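Local coordinates for protein hyperpolarization-activated (Ih) channel (Strongylocentrotus purpuratus, PDB 2PTM) that probably forms a cyclic-nucleotide-modulated, voltage-gated cation channel activated by hyperpolarization, whose cytoplasmic C-linker and cAMP-binding region make up this chain, at residues Ser6-Glu18 against Ile34-Phe47. Numbering follows the deposited sequence.
Sequences SSRQYREKLKQVE and ILDYYEYRYRGKMF. With NCO (cobalt hexammine(III)), chain B.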
loop_
_atom_site.group_PDB
_atom_site.type_symbol
_atom_site.label_atom_id
_atom_site.label_comp_id
_atom_site.label_asym_id
_atom_site.label_seq_id
_atom_site.Cartn_x
_atom_site.Cartn_y
_atom_site.Cartn_z
ATOM N N SER A 6 -0.772 25.044 10.211
ATOM C CA SER A 6 -1.941 24.188 10.374
ATOM C C SER A 6 -3.199 24.905 9.876
ATOM O O SER A 6 -4.120 24.279 9.340
ATOM C CB SER A 6 -2.096 23.777 11.838
ATOM O OG SER A 6 -2.356 24.902 12.662
ATOM N N SER A 7 -3.226 26.224 10.046
ATOM C CA SER A 7 -4.349 27.041 9.597
ATOM C C SER A 7 -4.414 27.127 8.075
ATOM O O SER A 7 -5.496 27.062 7.493
ATOM C CB SER A 7 -4.256 28.446 10.191
ATOM O OG SER A 7 -4.279 28.393 11.606
ATOM N N ARG A 8 -3.252 27.286 7.442
ATOM C CA ARG A 8 -3.171 27.357 5.987
ATOM C C ARG A 8 -3.616 26.037 5.368
ATOM O O ARG A 8 -4.303 26.014 4.350
ATOM C CB ARG A 8 -1.746 27.706 5.545
ATOM N N GLN A 9 -3.220 24.939 6.002
ATOM C CA GLN A 9 -3.582 23.610 5.542
ATOM C C GLN A 9 -5.103 23.483 5.469
ATOM O O GLN A 9 -5.641 22.911 4.519
ATOM C CB GLN A 9 -3.015 22.556 6.496
ATOM C CG GLN A 9 -3.101 21.123 5.988
ATOM C CD GLN A 9 -1.898 20.724 5.156
ATOM O OE1 GLN A 9 -0.930 21.477 5.039
ATOM N NE2 GLN A 9 -1.949 19.529 4.577
ATOM N N TYR A 10 -5.782 24.033 6.475
ATOM C CA TYR A 10 -7.243 23.926 6.599
ATOM C C TYR A 10 -7.993 24.795 5.592
ATOM O O TYR A 10 -8.979 24.356 4.999
ATOM C CB TYR A 10 -7.680 24.293 8.017
ATOM C CG TYR A 10 -9.180 24.303 8.230
ATOM C CD1 TYR A 10 -9.841 23.173 8.679
ATOM C CD2 TYR A 10 -9.929 25.449 7.993
ATOM C CE1 TYR A 10 -11.212 23.176 8.884
ATOM C CE2 TYR A 10 -11.297 25.464 8.192
ATOM C CZ TYR A 10 -11.931 24.323 8.635
ATOM O OH TYR A 10 -13.289 24.340 8.835
ATOM N N ARG A 11 -7.538 26.035 5.424
ATOM C CA ARG A 11 -8.146 26.943 4.461
ATOM C C ARG A 11 -7.949 26.373 3.065
ATOM O O ARG A 11 -8.854 26.409 2.229
ATOM C CB ARG A 11 -7.525 28.339 4.570
ATOM N N GLU A 12 -6.750 25.850 2.830
ATOM C CA GLU A 12 -6.419 25.146 1.600
ATOM C C GLU A 12 -7.482 24.091 1.328
ATOM O O GLU A 12 -8.190 24.137 0.321
ATOM C CB GLU A 12 -5.061 24.456 1.764
ATOM C CG GLU A 12 -4.247 24.318 0.491
ATOM C CD GLU A 12 -3.488 25.589 0.150
ATOM O OE1 GLU A 12 -2.453 25.500 -0.546
ATOM O OE2 GLU A 12 -3.925 26.677 0.587
ATOM N N LYS A 13 -7.580 23.143 2.251
ATOM C CA LYS A 13 -8.525 22.036 2.164
ATOM C C LYS A 13 -9.959 22.495 1.905
ATOM O O LYS A 13 -10.622 22.000 0.994
ATOM C CB LYS A 13 -8.476 21.230 3.463
ATOM C CG LYS A 13 -9.178 19.888 3.413
ATOM C CD LYS A 13 -8.317 18.845 2.723
ATOM C CE LYS A 13 -8.592 18.791 1.233
ATOM N NZ LYS A 13 -10.034 18.572 0.940
ATOM N N LEU A 14 -10.440 23.431 2.714
ATOM C CA LEU A 14 -11.838 23.842 2.639
ATOM C C LEU A 14 -12.190 24.459 1.290
ATOM O O LEU A 14 -13.300 24.287 0.794
ATOM C CB LEU A 14 -12.183 24.811 3.768
ATOM C CG LEU A 14 -13.595 24.641 4.331
ATOM C CD1 LEU A 14 -13.783 23.209 4.797
ATOM C CD2 LEU A 14 -13.861 25.615 5.464
ATOM N N LYS A 15 -11.245 25.183 0.701
ATOM C CA LYS A 15 -11.463 25.787 -0.609
ATOM C C LYS A 15 -11.758 24.722 -1.668
ATOM O O LYS A 15 -12.729 24.822 -2.415
ATOM C CB LYS A 15 -10.263 26.635 -1.014
ATOM N N GLN A 16 -10.929 23.689 -1.714
ATOM C CA GLN A 16 -11.102 22.647 -2.711
ATOM C C GLN A 16 -12.327 21.775 -2.440
ATOM O O GLN A 16 -12.922 21.235 -3.369
ATOM C CB GLN A 16 -9.842 21.798 -2.822
ATOM C CG GLN A 16 -9.699 20.759 -1.741
ATOM C CD GLN A 16 -8.440 19.942 -1.906
ATOM O OE1 GLN A 16 -7.353 20.495 -2.069
ATOM N NE2 GLN A 16 -8.578 18.616 -1.861
ATOM N N VAL A 17 -12.707 21.645 -1.171
ATOM C CA VAL A 17 -13.914 20.904 -0.811
ATOM C C VAL A 17 -15.157 21.584 -1.379
ATOM O O VAL A 17 -16.018 20.934 -1.962
ATOM C CB VAL A 17 -14.068 20.747 0.720
ATOM C CG1 VAL A 17 -15.509 20.394 1.081
ATOM C CG2 VAL A 17 -13.113 19.693 1.245
ATOM N N GLU A 18 -15.240 22.898 -1.225
ATOM C CA GLU A 18 -16.390 23.635 -1.726
ATOM C C GLU A 18 -16.452 23.591 -3.250
ATOM O O GLU A 18 -17.534 23.615 -3.830
ATOM C CB GLU A 18 -16.357 25.075 -1.225
ATOM C CG GLU A 18 -15.975 25.157 0.238
ATOM C CD GLU A 18 -16.710 26.243 0.981
ATOM O OE1 GLU A 18 -16.164 26.754 1.985
ATOM O OE2 GLU A 18 -17.839 26.577 0.566
ATOM N N ILE A 34 -21.251 18.542 5.324
ATOM C CA ILE A 34 -19.818 18.380 5.109
ATOM C C ILE A 34 -19.018 19.539 5.702
ATOM O O ILE A 34 -18.036 19.320 6.402
ATOM C CB ILE A 34 -19.525 18.195 3.620
ATOM C CG1 ILE A 34 -20.148 16.877 3.166
ATOM C CG2 ILE A 34 -18.021 18.222 3.345
ATOM C CD1 ILE A 34 -20.202 16.692 1.663
ATOM N N LEU A 35 -19.445 20.770 5.443
ATOM C CA LEU A 35 -18.757 21.931 6.023
ATOM C C LEU A 35 -18.812 21.909 7.550
ATOM O O LEU A 35 -17.814 22.195 8.211
ATOM C CB LEU A 35 -19.338 23.237 5.479
ATOM C CG LEU A 35 -19.167 23.430 3.970
ATOM C CD1 LEU A 35 -19.878 24.703 3.502
ATOM C CD2 LEU A 35 -17.681 23.480 3.598
ATOM N N ASP A 36 -19.971 21.565 8.112
ATOM C CA ASP A 36 -20.103 21.424 9.570
ATOM C C ASP A 36 -19.159 20.361 10.131
ATOM O O ASP A 36 -18.610 20.501 11.240
ATOM C CB ASP A 36 -21.530 21.029 9.948
ATOM C CG ASP A 36 -22.526 22.146 9.742
ATOM O OD1 ASP A 36 -22.121 23.249 9.332
ATOM O OD2 ASP A 36 -23.725 21.911 9.988
ATOM N N TYR A 37 -19.004 19.273 9.388
ATOM C CA TYR A 37 -18.086 18.209 9.802
ATOM C C TYR A 37 -16.638 18.711 9.850
ATOM O O TYR A 37 -15.935 18.496 10.838
ATOM C CB TYR A 37 -18.217 16.975 8.885
ATOM C CG TYR A 37 -17.199 15.882 9.173
ATOM C CD1 TYR A 37 -17.519 14.794 9.981
ATOM C CD2 TYR A 37 -15.909 15.951 8.654
ATOM C CE1 TYR A 37 -16.587 13.791 10.244
ATOM C CE2 TYR A 37 -14.972 14.953 8.918
ATOM C CZ TYR A 37 -15.317 13.880 9.709
ATOM O OH TYR A 37 -14.378 12.904 9.967
ATOM N N TYR A 38 -16.186 19.388 8.798
ATOM C CA TYR A 38 -14.804 19.876 8.788
ATOM C C TYR A 38 -14.576 20.865 9.914
ATOM O O TYR A 38 -13.537 20.842 10.567
ATOM C CB TYR A 38 -14.439 20.528 7.453
ATOM C CG TYR A 38 -13.942 19.545 6.412
ATOM C CD1 TYR A 38 -14.817 18.960 5.512
ATOM C CD2 TYR A 38 -12.597 19.197 6.339
ATOM C CE1 TYR A 38 -14.372 18.054 4.565
ATOM C CE2 TYR A 38 -12.142 18.291 5.394
ATOM C CZ TYR A 38 -13.036 17.729 4.508
ATOM O OH TYR A 38 -12.605 16.833 3.559
ATOM N N GLU A 39 -15.547 21.744 10.133
ATOM C CA GLU A 39 -15.415 22.737 11.187
ATOM C C GLU A 39 -15.362 22.049 12.543
ATOM O O GLU A 39 -14.525 22.377 13.384
ATOM C CB GLU A 39 -16.577 23.733 11.171
ATOM C CG GLU A 39 -16.446 24.779 12.287
ATOM C CD GLU A 39 -17.676 25.648 12.441
ATOM O OE1 GLU A 39 -18.796 25.103 12.453
ATOM O OE2 GLU A 39 -17.523 26.881 12.554
ATOM N N TYR A 40 -16.259 21.094 12.759
ATOM C CA TYR A 40 -16.336 20.413 14.053
ATOM C C TYR A 40 -15.083 19.601 14.335
ATOM O O TYR A 40 -14.531 19.639 15.442
ATOM C CB TYR A 40 -17.558 19.493 14.139
ATOM C CG TYR A 40 -17.689 18.858 15.506
ATOM C CD1 TYR A 40 -18.454 19.455 16.506
ATOM C CD2 TYR A 40 -17.021 17.680 15.812
ATOM C CE1 TYR A 40 -18.561 18.874 17.771
ATOM C CE2 TYR A 40 -17.123 17.101 17.066
ATOM C CZ TYR A 40 -17.894 17.698 18.038
ATOM O OH TYR A 40 -17.985 17.114 19.287
ATOM N N ARG A 41 -14.644 18.846 13.339
ATOM C CA ARG A 41 -13.519 17.947 13.549
ATOM C C ARG A 41 -12.197 18.687 13.644
ATOM O O ARG A 41 -11.400 18.416 14.541
ATOM C CB ARG A 41 -13.423 16.897 12.453
ATOM C CG ARG A 41 -12.236 15.986 12.682
ATOM C CD ARG A 41 -12.199 14.809 11.743
ATOM N NE ARG A 41 -10.954 14.058 11.900
ATOM C CZ ARG A 41 -10.656 12.960 11.216
ATOM N NH1 ARG A 41 -11.519 12.470 10.335
ATOM N NH2 ARG A 41 -9.501 12.345 11.421
ATOM N N TYR A 42 -11.965 19.619 12.723
ATOM C CA TYR A 42 -10.635 20.218 12.586
ATOM C C TYR A 42 -10.516 21.599 13.225
ATOM O O TYR A 42 -9.418 22.024 13.594
ATOM C CB TYR A 42 -10.181 20.233 11.114
ATOM C CG TYR A 42 -10.129 18.850 10.480
ATOM C CD1 TYR A 42 -9.085 17.970 10.756
ATOM C CD2 TYR A 42 -11.124 18.426 9.611
ATOM C CE1 TYR A 42 -9.040 16.703 10.185
ATOM C CE2 TYR A 42 -11.088 17.156 9.038
ATOM C CZ TYR A 42 -10.042 16.303 9.327
ATOM O OH TYR A 42 -10.008 15.047 8.757
ATOM N N ARG A 43 -11.642 22.292 13.362
ATOM C CA ARG A 43 -11.672 23.587 14.044
ATOM C C ARG A 43 -10.674 24.583 13.460
ATOM O O ARG A 43 -10.055 25.362 14.195
ATOM C CB ARG A 43 -11.423 23.412 15.546
ATOM C CG ARG A 43 -12.416 22.481 16.240
ATOM C CD ARG A 43 -13.816 23.075 16.268
ATOM N NE ARG A 43 -14.780 22.197 16.934
ATOM C CZ ARG A 43 -14.872 22.062 18.254
ATOM N NH1 ARG A 43 -14.051 22.744 19.041
ATOM N NH2 ARG A 43 -15.776 21.246 18.786
ATOM N N GLY A 44 -10.510 24.549 12.142
ATOM C CA GLY A 44 -9.719 25.551 11.448
ATOM C C GLY A 44 -8.244 25.228 11.328
ATOM O O GLY A 44 -7.457 26.045 10.854
ATOM N N LYS A 45 -7.860 24.032 11.749
ATOM C CA LYS A 45 -6.459 23.644 11.715
ATOM C C LYS A 45 -6.312 22.176 11.362
ATOM O O LYS A 45 -6.956 21.317 11.960
ATOM C CB LYS A 45 -5.792 23.932 13.061
ATOM C CG LYS A 45 -5.624 25.413 13.362
ATOM C CD LYS A 45 -5.094 25.642 14.771
ATOM C CE LYS A 45 -4.720 27.099 14.994
ATOM N NZ LYS A 45 -4.126 27.322 16.343
ATOM N N MET A 46 -5.469 21.894 10.377
ATOM C CA MET A 46 -5.176 20.519 10.014
ATOM C C MET A 46 -3.691 20.222 10.130
ATOM O O MET A 46 -2.896 20.600 9.271
ATOM C CB MET A 46 -5.665 20.202 8.601
ATOM C CG MET A 46 -7.172 20.205 8.459
ATOM S SD MET A 46 -7.680 19.874 6.770
ATOM C CE MET A 46 -7.900 18.098 6.804
ATOM N N PHE A 47 -3.330 19.553 11.216
ATOM C CA PHE A 47 -2.004 18.989 11.359
ATOM C C PHE A 47 -2.060 17.653 10.627
ATOM O O PHE A 47 -2.922 17.458 9.768
ATOM C CB PHE A 47 -1.678 18.810 12.837
ATOM C CG PHE A 47 -2.064 19.994 13.685
ATOM C CD1 PHE A 47 -3.354 20.121 14.180
ATOM C CD2 PHE A 47 -1.141 20.982 13.982
ATOM C CE1 PHE A 47 -3.715 21.210 14.957
ATOM C CE2 PHE A 47 -1.495 22.069 14.762
ATOM C CZ PHE A 47 -2.783 22.185 15.247
HETATM CO CO NCO B . -21.309 27.173 10.295
HETATM N N1 NCO B . -19.465 28.273 10.494
HETATM N N2 NCO B . -22.446 28.975 10.694
HETATM N N3 NCO B . -21.508 27.473 8.100
HETATM N N4 NCO B . -21.253 26.681 12.603
HETATM N N5 NCO B . -23.167 26.068 10.163
HETATM N N6 NCO B . -20.087 25.354 9.902
HETATM O O HOH W 1 -7.012 28.683 12.685
#
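Tyr-10 reaches from helix 6-18 into the turn that ends helix 34-42. Its CB lies 3.3 Å from Gly-44 O. With CG anti to the backbone N (chi1 176°), the ring then runs flat beneath Gly-44, whose CA makes a CH-pi contact almost on the ring normal, 3.4 Å from the centroid. CG lies against Gly-44 C and CA, and CD2, CE2 and CZ against Gly-44 CA. CD1 meets Tyr-42 CB and, near the ring plane, Met-46 CG; CE1 comes up to Tyr-38 O at the edge, and OH ends 3.6 Å from Glu-39 CA. With an alanine in place of Tyr-10, Gly-44 loses its aromatic floor and the type I' turn is likely to be left with a gap beneath it. Beside it, Met-46 N donates a nearly straight bond (2.9 Å, 166°) to Ser-6 O, from above the carbonyl plane, and Met-46 SD rests 3.7 Å from Lys-13 CB. Farther along, Tyr-38 is a knob among Tyr-10, Lys-13, Leu-14 and Val-17. The two helices form an antiparallel hairpin (170°) at the start of the C-linker. Glu-55 of a second subunit takes Lys-13 NZ in a salt bridge and Tyr-38 OH in a hydrogen bond, while the side chains of Tyr-37, Tyr-40 and Arg-41 touch strand 95-99 of the same chain.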